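Local coordinates for cytolethal distending toxin protein B (Haemophilus ducreyi, PDB 1SR4) that probably acts as the DNase I-like nuclease subunit of a bacterial genotoxin, causing DNA damage and cell-cycle disturbance in target cells, at residues R168-W172 / H221-L225. Residues are numbered along the deposited sequence; the frame is centred on the assembly and turned at random.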
ATOM      1  N   ARG B 168      19.864  27.111  -8.560  1.00 28.10           N
ATOM      2  CA  ARG B 168      20.944  26.376  -9.218  1.00 28.13           C
ATOM      3  C   ARG B 168      21.560  25.279  -8.348  1.00 25.79           C
ATOM      4  O   ARG B 168      22.285  24.421  -8.840  1.00 27.17           O
ATOM      5  CB  ARG B 168      22.033  27.352  -9.695  1.00 31.54           C
ATOM      6  CG  ARG B 168      21.488  28.436 -10.636  1.00 35.93           C
ATOM      7  CD  ARG B 168      22.573  29.233 -11.387  1.00 39.04           C
ATOM      8  NE  ARG B 168      23.639  29.738 -10.515  1.00 41.62           N
ATOM      9  CZ  ARG B 168      24.225  30.928 -10.649  1.00 41.32           C
ATOM     10  NH1 ARG B 168      23.850  31.761 -11.617  1.00 39.73           N
ATOM     11  NH2 ARG B 168      25.206  31.279  -9.823  1.00 39.64           N
ATOM     12  N   VAL B 169      21.282  25.296  -7.052  1.00 23.07           N
ATOM     13  CA  VAL B 169      21.823  24.261  -6.189  1.00 21.80           C
ATOM     14  C   VAL B 169      20.720  23.276  -5.768  1.00 20.72           C
ATOM     15  O   VAL B 169      20.952  22.386  -4.956  1.00 18.99           O
ATOM     16  CB  VAL B 169      22.462  24.859  -4.920  1.00 22.16           C
ATOM     17  CG1 VAL B 169      23.636  25.762  -5.305  1.00 22.01           C
ATOM     18  CG2 VAL B 169      21.417  25.622  -4.113  1.00 23.03           C
ATOM     19  N   TYR B 170      19.524  23.431  -6.327  1.00 18.97           N
ATOM     20  CA  TYR B 170      18.419  22.548  -5.957  1.00 18.74           C
ATOM     21  C   TYR B 170      18.450  21.199  -6.659  1.00 18.26           C
ATOM     22  O   TYR B 170      18.747  21.110  -7.853  1.00 18.10           O
ATOM     23  CB  TYR B 170      17.068  23.190  -6.277  1.00 19.10           C
ATOM     24  CG  TYR B 170      16.644  24.363  -5.419  1.00 18.50           C
ATOM     25  CD1 TYR B 170      17.399  24.791  -4.325  1.00 20.39           C
ATOM     26  CD2 TYR B 170      15.466  25.042  -5.706  1.00 19.47           C
ATOM     27  CE1 TYR B 170      16.977  25.874  -3.539  1.00 20.92           C
ATOM     28  CE2 TYR B 170      15.041  26.111  -4.941  1.00 19.91           C
ATOM     29  CZ  TYR B 170      15.790  26.522  -3.863  1.00 21.40           C
ATOM     30  OH  TYR B 170      15.322  27.557  -3.101  1.00 22.40           O
ATOM     31  N   SER B 171      18.153  20.150  -5.905  1.00 17.04           N
ATOM     32  CA  SER B 171      18.041  18.823  -6.474  1.00 15.67           C
ATOM     33  C   SER B 171      16.526  18.665  -6.628  1.00 16.31           C
ATOM     34  O   SER B 171      15.770  19.169  -5.799  1.00 15.83           O
ATOM     35  CB  SER B 171      18.576  17.768  -5.502  1.00 16.71           C
ATOM     36  OG  SER B 171      19.991  17.726  -5.508  1.00 18.84           O
ATOM     37  N   TRP B 172      16.074  18.002  -7.687  1.00 15.75           N
ATOM     38  CA  TRP B 172      14.643  17.798  -7.885  1.00 15.13           C
ATOM     39  C   TRP B 172      14.359  16.377  -8.368  1.00 16.27           C
ATOM     40  O   TRP B 172      15.186  15.766  -9.043  1.00 16.14           O
ATOM     41  CB  TRP B 172      14.039  18.820  -8.860  1.00 13.31           C
ATOM     42  CG  TRP B 172      14.757  19.018 -10.169  1.00 15.16           C
ATOM     43  CD1 TRP B 172      15.706  19.959 -10.447  1.00 15.77           C
ATOM     44  CD2 TRP B 172      14.526  18.311 -11.396  1.00 15.26           C
ATOM     45  NE1 TRP B 172      16.072  19.889 -11.769  1.00 17.42           N
ATOM     46  CE2 TRP B 172      15.363  18.886 -12.374  1.00 14.76           C
ATOM     47  CE3 TRP B 172      13.692  17.244 -11.762  1.00 16.38           C
ATOM     48  CZ2 TRP B 172      15.391  18.439 -13.698  1.00 16.44           C
ATOM     49  CZ3 TRP B 172      13.719  16.795 -13.086  1.00 16.15           C
ATOM     50  CH2 TRP B 172      14.565  17.396 -14.034  1.00 18.28           C
ATOM     51  N   HIS B 221      17.196  14.937 -10.833  1.00 14.95           N
ATOM     52  CA  HIS B 221      18.397  15.703 -11.112  1.00 16.84           C
ATOM     53  C   HIS B 221      19.061  15.885  -9.752  1.00 17.20           C
ATOM     54  O   HIS B 221      18.478  16.487  -8.846  1.00 16.57           O
ATOM     55  CB  HIS B 221      18.080  17.081 -11.705  1.00 17.80           C
ATOM     56  CG  HIS B 221      19.260  18.007 -11.700  1.00 20.13           C
ATOM     57  ND1 HIS B 221      20.410  17.747 -12.415  1.00 19.95           N
ATOM     58  CD2 HIS B 221      19.506  19.137 -10.994  1.00 19.65           C
ATOM     59  CE1 HIS B 221      21.314  18.672 -12.148  1.00 19.53           C
ATOM     60  NE2 HIS B 221      20.791  19.528 -11.288  1.00 19.85           N
ATOM     61  N   ASP B 222      20.256  15.329  -9.587  1.00 17.32           N
ATOM     62  CA  ASP B 222      20.975  15.479  -8.328  1.00 18.83           C
ATOM     63  C   ASP B 222      22.013  16.577  -8.522  1.00 19.03           C
ATOM     64  O   ASP B 222      22.996  16.378  -9.227  1.00 20.30           O
ATOM     65  CB  ASP B 222      21.685  14.186  -7.945  1.00 18.80           C
ATOM     66  CG  ASP B 222      22.418  14.302  -6.619  1.00 20.05           C
ATOM     67  OD1 ASP B 222      22.720  15.434  -6.184  1.00 20.23           O
ATOM     68  OD2 ASP B 222      22.704  13.257  -6.012  1.00 22.58           O
ATOM     69  N   ALA B 223      21.792  17.726  -7.900  1.00 19.40           N
ATOM     70  CA  ALA B 223      22.713  18.852  -8.032  1.00 20.74           C
ATOM     71  C   ALA B 223      24.149  18.522  -7.621  1.00 22.02           C
ATOM     72  O   ALA B 223      25.076  19.244  -7.990  1.00 21.68           O
ATOM     73  CB  ALA B 223      22.205  20.035  -7.217  1.00 19.08           C
ATOM     74  N   HIS B 224      24.330  17.449  -6.847  1.00 22.80           N
ATOM     75  CA  HIS B 224      25.662  17.043  -6.395  1.00 24.01           C
ATOM     76  C   HIS B 224      26.430  16.314  -7.477  1.00 23.91           C
ATOM     77  O   HIS B 224      27.616  16.053  -7.328  1.00 24.86           O
ATOM     78  CB  HIS B 224      25.590  16.097  -5.193  1.00 24.44           C
ATOM     79  CG  HIS B 224      25.010  16.712  -3.966  1.00 24.55           C
ATOM     80  ND1 HIS B 224      23.651  16.797  -3.746  1.00 25.65           N
ATOM     81  CD2 HIS B 224      25.602  17.256  -2.880  1.00 24.92           C
ATOM     82  CE1 HIS B 224      23.435  17.364  -2.573  1.00 24.66           C
ATOM     83  NE2 HIS B 224      24.601  17.653  -2.028  1.00 25.69           N
ATOM     84  N   LEU B 225      25.759  15.957  -8.560  1.00 24.51           N
ATOM     85  CA  LEU B 225      26.439  15.223  -9.611  1.00 25.78           C
ATOM     86  C   LEU B 225      26.549  16.039 -10.892  1.00 27.59           C
ATOM     87  O   LEU B 225      25.643  16.788 -11.246  1.00 27.74           O
ATOM     88  CB  LEU B 225      25.719  13.892  -9.862  1.00 24.47           C
ATOM     89  CG  LEU B 225      25.611  12.915  -8.671  1.00 24.45           C
ATOM     90  CD1 LEU B 225      24.816  11.677  -9.092  1.00 23.71           C
ATOM     91  CD2 LEU B 225      27.007  12.501  -8.189  1.00 24.58           C
TER
HETATM   92  O   HOH W   1      21.955  21.806 -10.440  1.00 24.11           O
HETATM   93  O   HOH W   2      20.550  15.464  -3.866  1.00 15.81           O
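Strands 171-175 and 216-221, antiparallel neighbours in one sheet of the DNase I-like fold, meet through W172 and H221 where the second strand ends. In this hydrogen-bonded pair H221 N gives a nearly straight 2.8 Å bond to W172 O, and W172 N returns one of 3.1 Å to H221 O. Both side chains stand on the sheet face packed by helix 147-159. With CG between its backbone N and carbonyl carbon (chi1 49°), W172 turns one indole face to H221, whose CB makes a CH-pi contact 3.5 Å from the five-membered-ring centroid; the side chains cross at about a right angle. The wide indole also meets I154, F155 and F158, and its NE1 bonds N159 OD1. Both ring nitrogens of H221 find partners: ND1 hydrogen-bonds to N198 O, NE2 to an in-plane water that also bonds R168 O.

Beyond the pair comes a type I turn from D222 to L225. Small, polar S171 fits here: its OG accepts a hydrogen bond from A223 N, 3.0 Å away, while the compact A223 methyl lies close to the carbonyls of V169 and Y170. D222 OD1 closes an Asx turn with H224 N, which comes from above the carboxylate plane, and takes H224 ND1 on its syn lone pair; together these probably limit the carboxylate's rotation.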